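Side-chain contacts in cellulase IBT99 (Metagenomes, PDB 6WBT), which probably hydrolyses 6-phospho-alpha-glucosides as a family 4 glycosidase, binding NAD and manganese and holding glucose 6-phosphate in its pocket: residues 22-25 against 30-33; 94-99 against 432-437; 202-207 against 269-274. One frame throughout, in Å; residues are numbered along the deposited sequence.

Interaction 1: 22-25 against 30-33; sequences KDLL and KINI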
loop_
_atom_site.group_PDB
_atom_site.type_symbol
_atom_site.label_atom_id
_atom_site.label_comp_id
_atom_site.label_asym_id
_atom_site.label_seq_id
_atom_site.Cartn_x
_atom_site.Cartn_y
_atom_site.Cartn_z
ATOM N N LYS A 22 14.768 31.016 -30.856
ATOM C CA LYS A 22 15.076 32.338 -30.322
ATOM C C LYS A 22 15.158 32.312 -28.801
ATOM O O LYS A 22 16.016 32.976 -28.208
ATOM C CB LYS A 22 14.027 33.346 -30.794
ATOM C CG LYS A 22 14.424 34.805 -30.623
ATOM C CD LYS A 22 13.890 35.392 -29.327
ATOM C CE LYS A 22 14.278 36.856 -29.189
ATOM N NZ LYS A 22 13.785 37.445 -27.913
ATOM N N ASP A 23 14.274 31.549 -28.152
ATOM C CA ASP A 23 14.336 31.424 -26.700
ATOM C C ASP A 23 15.587 30.679 -26.253
ATOM O O ASP A 23 16.070 30.897 -25.135
ATOM C CB ASP A 23 13.080 30.726 -26.181
ATOM C CG ASP A 23 11.856 31.622 -26.227
ATOM O OD1 ASP A 23 11.907 32.729 -25.652
ATOM O OD2 ASP A 23 10.848 31.225 -26.848
ATOM N N LEU A 24 16.125 29.802 -27.102
ATOM C CA LEU A 24 17.381 29.132 -26.782
ATOM C C LEU A 24 18.580 30.044 -27.016
ATOM O O LEU A 24 19.560 29.980 -26.266
ATOM C CB LEU A 24 17.517 27.850 -27.604
ATOM C CG LEU A 24 18.776 27.012 -27.368
ATOM C CD1 LEU A 24 18.834 26.515 -25.931
ATOM C CD2 LEU A 24 18.838 25.849 -28.344
ATOM N N LEU A 25 18.516 30.901 -28.038
ATOM C CA LEU A 25 19.599 31.838 -28.303
ATOM C C LEU A 25 19.669 32.950 -27.265
ATOM O O LEU A 25 20.746 33.521 -27.057
ATOM C CB LEU A 25 19.447 32.439 -29.700
ATOM C CG LEU A 25 19.613 31.480 -30.882
ATOM C CD1 LEU A 25 19.436 32.213 -32.205
ATOM C CD2 LEU A 25 20.965 30.785 -30.824
ATOM N N LYS A 30 24.583 30.991 -20.854
ATOM C CA LYS A 30 24.386 29.838 -19.984
ATOM C C LYS A 30 24.418 28.517 -20.736
ATOM O O LYS A 30 24.798 27.492 -20.157
ATOM C CB LYS A 30 23.058 29.968 -19.231
ATOM C CG LYS A 30 22.916 31.260 -18.437
ATOM C CD LYS A 30 22.871 31.000 -16.937
ATOM C CE LYS A 30 24.190 30.452 -16.419
ATOM N NZ LYS A 30 24.128 30.144 -14.964
ATOM N N ILE A 31 24.031 28.510 -22.008
ATOM C CA ILE A 31 24.015 27.304 -22.827
ATOM C C ILE A 31 25.054 27.485 -23.926
ATOM O O ILE A 31 24.877 28.311 -24.831
ATOM C CB ILE A 31 22.625 27.020 -23.414
ATOM C CG1 ILE A 31 21.647 26.576 -22.321
ATOM C CG2 ILE A 31 22.711 25.951 -24.491
ATOM C CD1 ILE A 31 21.011 27.706 -21.544
ATOM N N ASN A 32 26.139 26.720 -23.845
ATOM C CA ASN A 32 27.219 26.795 -24.827
ATOM C C ASN A 32 26.841 25.919 -26.015
ATOM O O ASN A 32 26.945 24.692 -25.956
ATOM C CB ASN A 32 28.540 26.360 -24.204
ATOM C CG ASN A 32 29.736 26.776 -25.032
ATOM O OD1 ASN A 32 30.383 25.947 -25.673
ATOM N ND2 ASN A 32 30.033 28.069 -25.030
ATOM N N ILE A 33 26.404 26.548 -27.101
ATOM C CA ILE A 33 25.862 25.833 -28.251
ATOM C C ILE A 33 26.988 25.573 -29.244
ATOM O O ILE A 33 27.474 26.495 -29.906
ATOM C CB ILE A 33 24.716 26.615 -28.905
ATOM C CG1 ILE A 33 23.602 26.876 -27.889
ATOM C CG2 ILE A 33 24.177 25.859 -30.108
ATOM C CD1 ILE A 33 22.474 27.734 -28.422
#
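Leu24 and Ile31 bring their CA atoms to 7.9 Å where the last turn of helix 17-25 faces the chain returning toward strand 33-39, with no hydrogen bond joining residues 22-25 to 30-33. The contact is wholly apolar and is carried by two leucines and two isoleucines. Leu24 does most of the work from the helix. Its CG lies anti to the backbone N (chi1 -179°), which swings the isobutyl end toward residues 30-33. There CD1 meets the CG2 branch of Ile31 at 4.2 Å, the two side chains crossing at about a right angle. The other methyl, CD2, is 4.1 Å from Ile33 CD1, and that same isoleucine carbon approaches the branch point Leu24 CG at 3.9 Å. Ile33 reaches this far because its longer arm is stretched, with CD1 anti to CA about the CB-CG1 bond (chi2 176°). Its terminal methyl is shared with Leu25, whose CD2 comes within 4.2 Å although its CA-CB bond points away from residues 30-33. Leu25 and Ile33 also touch Val64, and Leu25 rests on Ile57 of helix 43-60, while Ile31 also touches Glu330 and Ile333 of helix 321-334. Backbone hydrogen bonds between Asn32 and Leu5 tie the returning chain to the first strand. Strand 5-10, helix 17-25 and the adjacent parallel strand 33-39 thus make the beta-alpha-beta crossover that opens a Rossmann fold, with these leucines and isoleucines packing the end of the helix against the chain that leads into the second strand of its dinucleotide-binding domain.

Interaction 2: 94-99 against 432-437; sequences RVKDEQ and IEANKG. With G6P (6-O-phosphono-alpha-D-glucopyranose), chain F.
Lys96 lays its CG against Ala434 CB at 4.3 Å, the apolar touch between helix 90-103 and the end of helix 421-434. Beside it Asp97 OD1 and Asn435 ND2 stand 4.4 Å apart, too far for a bond; Arg122 joins the two residues instead, in a salt bridge with Asp97 OD2 and a hydrogen bond with Asn435 OD1. Asn435 ND2 turns back to the carbonyl O of Met431. From helix 90-103, Arg94 heads for the ligand. Its CB starts a fully stretched chain, CG anti to the backbone N (chi1 177°), and CG and CD carry the guanidinium to the 6-phosphate of glucose 6-phosphate. Helix 90-103 belongs to the Rossmann-like domain of this family 4 glycosidase, and within one short segment it carries both the residues that meet the last helix and the arginine serving the sugar-phosphate pocket. NE passes Glu98 OE2 in a long salt bridge of 3.8 Å, while Glu98 OE1 accepts bonds from Gly287 N and Thr285 OG1. Around CZ the guanidinium is turned edge-on to the phosphate, with P in its plane. NH1 gives a nearly straight hydrogen bond to O2P of the ligand, 2.9 Å long at 176°; the placing of NH2 against O1P is doubtful.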
loop_
_atom_site.group_PDB
_atom_site.type_symbol
_atom_site.label_atom_id
_atom_site.label_comp_id
_atom_site.label_asym_id
_atom_site.label_seq_id
_atom_site.Cartn_x
_atom_site.Cartn_y
_atom_site.Cartn_z
ATOM N N ARG A 94 -4.834 15.663 -37.214
ATOM C CA ARG A 94 -5.478 16.290 -36.065
ATOM C C ARG A 94 -6.908 16.703 -36.389
ATOM O O ARG A 94 -7.819 16.489 -35.581
ATOM C CB ARG A 94 -4.667 17.498 -35.595
ATOM C CG ARG A 94 -5.317 18.249 -34.447
ATOM C CD ARG A 94 -4.467 19.413 -33.975
ATOM N NE ARG A 94 -5.122 20.145 -32.896
ATOM C CZ ARG A 94 -4.580 21.171 -32.248
ATOM N NH1 ARG A 94 -3.365 21.593 -32.568
ATOM N NH2 ARG A 94 -5.254 21.772 -31.279
ATOM N N VAL A 95 -7.126 17.295 -37.566
ATOM C CA VAL A 95 -8.477 17.704 -37.938
ATOM C C VAL A 95 -9.349 16.487 -38.215
ATOM O O VAL A 95 -10.574 16.546 -38.060
ATOM C CB VAL A 95 -8.442 18.664 -39.143
ATOM C CG1 VAL A 95 -7.458 19.790 -38.892
ATOM C CG2 VAL A 95 -8.091 17.920 -40.423
ATOM N N LYS A 96 -8.743 15.368 -38.621
ATOM C CA LYS A 96 -9.525 14.158 -38.848
ATOM C C LYS A 96 -9.931 13.507 -37.533
ATOM O O LYS A 96 -11.007 12.904 -37.447
ATOM C CB LYS A 96 -8.738 13.175 -39.715
ATOM C CG LYS A 96 -9.578 12.033 -40.261
ATOM C CD LYS A 96 -10.781 12.563 -41.025
ATOM C CE LYS A 96 -11.694 11.437 -41.481
ATOM N NZ LYS A 96 -12.915 11.959 -42.155
ATOM N N ASP A 97 -9.093 13.619 -36.499
ATOM C CA ASP A 97 -9.477 13.123 -35.183
ATOM C C ASP A 97 -10.605 13.958 -34.591
ATOM O O ASP A 97 -11.549 13.413 -34.008
ATOM C CB ASP A 97 -8.269 13.119 -34.247
ATOM C CG ASP A 97 -7.154 12.217 -34.735
ATOM O OD1 ASP A 97 -7.357 11.511 -35.744
ATOM O OD2 ASP A 97 -6.073 12.220 -34.111
ATOM N N GLU A 98 -10.525 15.282 -34.736
ATOM C CA GLU A 98 -11.557 16.151 -34.182
ATOM C C GLU A 98 -12.877 15.991 -34.928
ATOM O O GLU A 98 -13.952 16.068 -34.321
ATOM C CB GLU A 98 -11.090 17.606 -34.218
ATOM C CG GLU A 98 -9.918 17.903 -33.297
ATOM C CD GLU A 98 -9.293 19.256 -33.567
ATOM O OE1 GLU A 98 -9.198 19.642 -34.751
ATOM O OE2 GLU A 98 -8.898 19.937 -32.598
ATOM N N GLN A 99 -12.818 15.762 -36.242
ATOM C CA GLN A 99 -14.046 15.630 -37.020
ATOM C C GLN A 99 -14.745 14.305 -36.742
ATOM O O GLN A 99 -15.980 14.245 -36.711
ATOM C CB GLN A 99 -13.746 15.774 -38.512
ATOM C CG GLN A 99 -13.586 17.212 -38.978
ATOM C CD GLN A 99 -13.403 17.319 -40.479
ATOM O OE1 GLN A 99 -13.923 18.236 -41.115
ATOM N NE2 GLN A 99 -12.659 16.380 -41.053
ATOM N N ILE A 432 -9.613 3.207 -36.238
ATOM C CA ILE A 432 -8.820 2.128 -36.823
ATOM C C ILE A 432 -8.591 2.383 -38.307
ATOM O O ILE A 432 -7.475 2.224 -38.816
ATOM C CB ILE A 432 -9.503 0.767 -36.584
ATOM C CG1 ILE A 432 -9.612 0.471 -35.086
ATOM C CG2 ILE A 432 -8.738 -0.345 -37.284
ATOM C CD1 ILE A 432 -8.283 0.230 -34.413
ATOM N N GLU A 433 -9.640 2.794 -39.020
ATOM C CA GLU A 433 -9.529 3.053 -40.451
ATOM C C GLU A 433 -8.792 4.355 -40.740
ATOM O O GLU A 433 -7.944 4.403 -41.638
ATOM C CB GLU A 433 -10.922 3.077 -41.088
ATOM C CG GLU A 433 -11.447 1.707 -41.486
ATOM C CD GLU A 433 -10.724 1.140 -42.691
ATOM O OE1 GLU A 433 -10.145 1.931 -43.465
ATOM O OE2 GLU A 433 -10.729 -0.097 -42.864
ATOM N N ALA A 434 -9.100 5.420 -39.994
ATOM C CA ALA A 434 -8.476 6.712 -40.250
ATOM C C ALA A 434 -6.988 6.717 -39.926
ATOM O O ALA A 434 -6.264 7.589 -40.419
ATOM C CB ALA A 434 -9.182 7.806 -39.451
ATOM N N ASN A 435 -6.516 5.769 -39.117
ATOM C CA ASN A 435 -5.118 5.707 -38.709
ATOM C C ASN A 435 -4.402 4.485 -39.270
ATOM O O ASN A 435 -3.393 4.050 -38.706
ATOM C CB ASN A 435 -5.010 5.729 -37.184
ATOM C CG ASN A 435 -5.452 7.051 -36.588
ATOM O OD1 ASN A 435 -4.624 7.877 -36.203
ATOM N ND2 ASN A 435 -6.760 7.260 -36.514
ATOM N N LYS A 436 -4.903 3.917 -40.365
ATOM C CA LYS A 436 -4.234 2.794 -41.012
ATOM C C LYS A 436 -2.913 3.272 -41.602
ATOM O O LYS A 436 -2.894 4.066 -42.549
ATOM C CB LYS A 436 -5.133 2.182 -42.082
ATOM C CG LYS A 436 -6.057 1.099 -41.546
ATOM C CD LYS A 436 -7.218 0.819 -42.484
ATOM C CE LYS A 436 -6.750 0.277 -43.822
ATOM N NZ LYS A 436 -7.906 -0.088 -44.687
ATOM N N GLY A 437 -1.807 2.791 -41.039
ATOM C CA GLY A 437 -0.480 3.255 -41.371
ATOM C C GLY A 437 0.223 3.961 -40.232
ATOM O O GLY A 437 1.459 4.020 -40.224
HETATM C C1 G6P F . -1.085 24.584 -24.519
HETATM C C2 G6P F . -1.315 23.094 -24.278
HETATM C C3 G6P F . -1.041 22.285 -25.539
HETATM C C4 G6P F . -1.797 22.874 -26.724
HETATM C C5 G6P F . -1.461 24.355 -26.849
HETATM C C6 G6P F . -2.143 25.013 -28.045
HETATM O O1 G6P F . 0.304 24.818 -24.769
HETATM O O2 G6P F . -0.455 22.642 -23.226
HETATM O O3 G6P F . -1.443 20.927 -25.336
HETATM O O4 G6P F . -1.429 22.189 -27.926
HETATM O O5 G6P F . -1.847 25.020 -25.645
HETATM O O6 G6P F . -2.826 24.046 -28.839
HETATM P P G6P F . -3.330 24.440 -30.316
HETATM O O1P G6P F . -4.684 23.785 -30.432
HETATM O O2P G6P F . -2.270 23.882 -31.234
HETATM O O3P G6P F . -3.376 25.950 -30.284
#

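Interaction 3: 202-207 against 269-274; sequences YGWFTH and YYLMPD
Tyr202 and Tyr270 form an edge-to-face aromatic pair, with planes at 83° and centroids 4.7 Å apart. Tyr202 supplies the edge: its CE1 stands over the centre of the Tyr270 ring, 3.6 Å from CG of that ring, and Tyr202 CD1 lies 3.7 Å from Tyr270 CE2. Tyr270 offers its face from helix 267-270, CG lying anti to the carbonyl carbon (chi1 -70°) and the CA-CB bond pointing at the strand. With alanine in place of Tyr270, the edge of Tyr202 would probably lose the face it packs on, leaving a gap between the strand and residues 269-274. The apolar contact beside this pair is looser, Leu271 CD1 approaching Trp204 CH2 at 4.4 Å. Both Tyr202 and Trp204 also meet the ring of Trp267.

Polar bonds come from outside the two segments. The Tyr202 hydroxyl is bonded to the carbonyl O of Leu385 in helix 380-402, which holds the far end of the ring in place, and Leu271 O is bonded to Ser421 OG of a neighbouring subunit. The aromatic cluster therefore packs helix 267-270 onto antiparallel strand 202-210 in the C-terminal domain of the family 4 glycosidases, close along the chain to residues of the active site: His201, the residue before Tyr202, binds manganese, and Tyr266 is hydrogen-bonded to glucose 6-phosphate.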
loop_
_atom_site.group_PDB
_atom_site.type_symbol
_atom_site.label_atom_id
_atom_site.label_comp_id
_atom_site.label_asym_id
_atom_site.label_seq_id
_atom_site.Cartn_x
_atom_site.Cartn_y
_atom_site.Cartn_z
ATOM N N TYR A 202 -4.853 17.452 -16.544
ATOM C CA TYR A 202 -5.762 16.743 -15.653
ATOM C C TYR A 202 -5.360 16.977 -14.202
ATOM O O TYR A 202 -5.389 16.050 -13.387
ATOM C CB TYR A 202 -5.757 15.249 -15.979
ATOM C CG TYR A 202 -7.056 14.528 -15.698
ATOM C CD1 TYR A 202 -8.138 14.651 -16.559
ATOM C CD2 TYR A 202 -7.194 13.709 -14.584
ATOM C CE1 TYR A 202 -9.324 13.993 -16.313
ATOM C CE2 TYR A 202 -8.378 13.044 -14.331
ATOM C CZ TYR A 202 -9.439 13.190 -15.199
ATOM O OH TYR A 202 -10.621 12.531 -14.954
ATOM N N GLY A 203 -4.992 18.215 -13.869
ATOM C CA GLY A 203 -4.453 18.515 -12.556
ATOM C C GLY A 203 -5.168 19.625 -11.817
ATOM O O GLY A 203 -6.213 20.113 -12.262
ATOM N N TRP A 204 -4.612 20.022 -10.674
ATOM C CA TRP A 204 -5.205 21.044 -9.826
ATOM C C TRP A 204 -4.103 21.842 -9.145
ATOM O O TRP A 204 -3.050 21.303 -8.795
ATOM C CB TRP A 204 -6.132 20.432 -8.765
ATOM C CG TRP A 204 -7.202 19.548 -9.327
ATOM C CD1 TRP A 204 -7.083 18.230 -9.660
ATOM C CD2 TRP A 204 -8.557 19.914 -9.615
ATOM N NE1 TRP A 204 -8.277 17.754 -10.141
ATOM C CE2 TRP A 204 -9.198 18.768 -10.125
ATOM C CE3 TRP A 204 -9.290 21.099 -9.494
ATOM C CZ2 TRP A 204 -10.539 18.770 -10.509
ATOM C CZ3 TRP A 204 -10.622 21.099 -9.878
ATOM C CH2 TRP A 204 -11.231 19.943 -10.380
ATOM N N PHE A 205 -4.362 23.135 -8.953
ATOM C CA PHE A 205 -3.452 24.031 -8.247
ATOM C C PHE A 205 -3.926 24.156 -6.803
ATOM O O PHE A 205 -4.914 24.844 -6.525
ATOM C CB PHE A 205 -3.396 25.399 -8.924
ATOM C CG PHE A 205 -2.800 25.373 -10.303
ATOM C CD1 PHE A 205 -1.469 25.701 -10.503
ATOM C CD2 PHE A 205 -3.573 25.031 -11.401
ATOM C CE1 PHE A 205 -0.919 25.684 -11.772
ATOM C CE2 PHE A 205 -3.028 25.010 -12.672
ATOM C CZ PHE A 205 -1.699 25.338 -12.857
ATOM N N THR A 206 -3.217 23.499 -5.882
ATOM C CA THR A 206 -3.642 23.502 -4.485
ATOM C C THR A 206 -3.298 24.816 -3.791
ATOM O O THR A 206 -4.119 25.356 -3.042
ATOM C CB THR A 206 -3.013 22.326 -3.736
ATOM O OG1 THR A 206 -1.585 22.425 -3.795
ATOM C CG2 THR A 206 -3.447 21.010 -4.357
ATOM N N HIS A 207 -2.096 25.341 -4.020
ATOM C CA HIS A 207 -1.674 26.609 -3.444
ATOM C C HIS A 207 -0.866 27.383 -4.473
ATOM O O HIS A 207 -0.090 26.795 -5.230
ATOM C CB HIS A 207 -0.834 26.408 -2.175
ATOM C CG HIS A 207 -1.591 25.800 -1.035
ATOM N ND1 HIS A 207 -1.439 24.482 -0.661
ATOM C CD2 HIS A 207 -2.504 26.330 -0.187
ATOM C CE1 HIS A 207 -2.226 24.226 0.369
ATOM N NE2 HIS A 207 -2.883 25.331 0.676
ATOM N N TYR A 269 -13.103 19.961 -20.791
ATOM C CA TYR A 269 -13.585 18.900 -21.666
ATOM C C TYR A 269 -14.026 17.651 -20.916
ATOM O O TYR A 269 -14.835 16.882 -21.448
ATOM C CB TYR A 269 -12.501 18.523 -22.682
ATOM C CG TYR A 269 -11.864 19.716 -23.358
ATOM C CD1 TYR A 269 -10.564 20.096 -23.054
ATOM C CD2 TYR A 269 -12.566 20.468 -24.290
ATOM C CE1 TYR A 269 -9.977 21.188 -23.666
ATOM C CE2 TYR A 269 -11.989 21.562 -24.906
ATOM C CZ TYR A 269 -10.694 21.917 -24.592
ATOM O OH TYR A 269 -10.115 23.004 -25.203
ATOM N N TYR A 270 -13.518 17.425 -19.705
ATOM C CA TYR A 270 -13.905 16.257 -18.923
ATOM C C TYR A 270 -15.133 16.529 -18.061
ATOM O O TYR A 270 -16.086 15.743 -18.069
ATOM C CB TYR A 270 -12.737 15.798 -18.045
ATOM C CG TYR A 270 -11.589 15.194 -18.820
ATOM C CD1 TYR A 270 -11.598 13.852 -19.176
ATOM C CD2 TYR A 270 -10.497 15.964 -19.196
ATOM C CE1 TYR A 270 -10.551 13.294 -19.885
ATOM C CE2 TYR A 270 -9.446 15.415 -19.904
ATOM C CZ TYR A 270 -9.478 14.080 -20.247
ATOM O OH TYR A 270 -8.434 13.528 -20.952
ATOM N N LEU A 271 -15.125 17.631 -17.312
ATOM C CA LEU A 271 -16.256 17.963 -16.457
ATOM C C LEU A 271 -17.425 18.554 -17.230
ATOM O O LEU A 271 -18.562 18.489 -16.748
ATOM C CB LEU A 271 -15.820 18.939 -15.361
ATOM C CG LEU A 271 -14.771 18.415 -14.379
ATOM C CD1 LEU A 271 -14.402 19.486 -13.367
ATOM C CD2 LEU A 271 -15.271 17.160 -13.681
HETATM N N MSE A 272 -17.180 19.128 -18.403
HETATM C CA MSE A 272 -18.249 19.728 -19.192
HETATM C C MSE A 272 -18.191 19.344 -20.674
HETATM O O MSE A 272 -17.992 20.208 -21.526
HETATM C CB MSE A 272 -18.204 21.255 -19.060
HETATM C CG MSE A 272 -18.206 21.762 -17.623
HETATM SE SE MSE A 272 -17.565 23.596 -17.439
HETATM C CE MSE A 272 -19.157 24.550 -18.034
ATOM N N PRO A 273 -18.365 18.054 -20.988
ATOM C CA PRO A 273 -18.410 17.668 -22.407
ATOM C C PRO A 273 -19.662 18.153 -23.116
ATOM O O PRO A 273 -19.635 18.323 -24.341
ATOM C CB PRO A 273 -18.344 16.136 -22.358
ATOM C CG PRO A 273 -18.919 15.789 -21.035
ATOM C CD PRO A 273 -18.479 16.882 -20.103
ATOM N N ASP A 274 -20.756 18.383 -22.386
ATOM C CA ASP A 274 -21.972 18.894 -23.012
ATOM C C ASP A 274 -21.743 20.276 -23.611
ATOM O O ASP A 274 -22.107 20.534 -24.764
ATOM C CB ASP A 274 -23.112 18.935 -21.993
ATOM C CG ASP A 274 -23.849 17.616 -21.885
ATOM O OD1 ASP A 274 -23.569 16.706 -22.695
ATOM O OD2 ASP A 274 -24.713 17.489 -20.993
#

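Interaction 1 lies in the dinucleotide-binding domain, on the opposite side of the chain's centre from both others: its centre is 37 Å from that of interaction 2 and 35 Å from that of interaction 3. Interactions 2 and 3 come closer, with about 8 Å between their nearest atoms and 26 Å between centres, and 3 is nested in the long loop that 2 closes. Residues 94-99 lie in the dinucleotide-binding part and interaction 3 in the C-terminal domain, and their relation to the sugar-phosphate pocket differs. Residues 94-99 put Arg94 directly on the phosphate, whereas the Tyr270 side chain stays about 11 Å from the ligand and that of Tyr202 about 10 Å from the manganese ion.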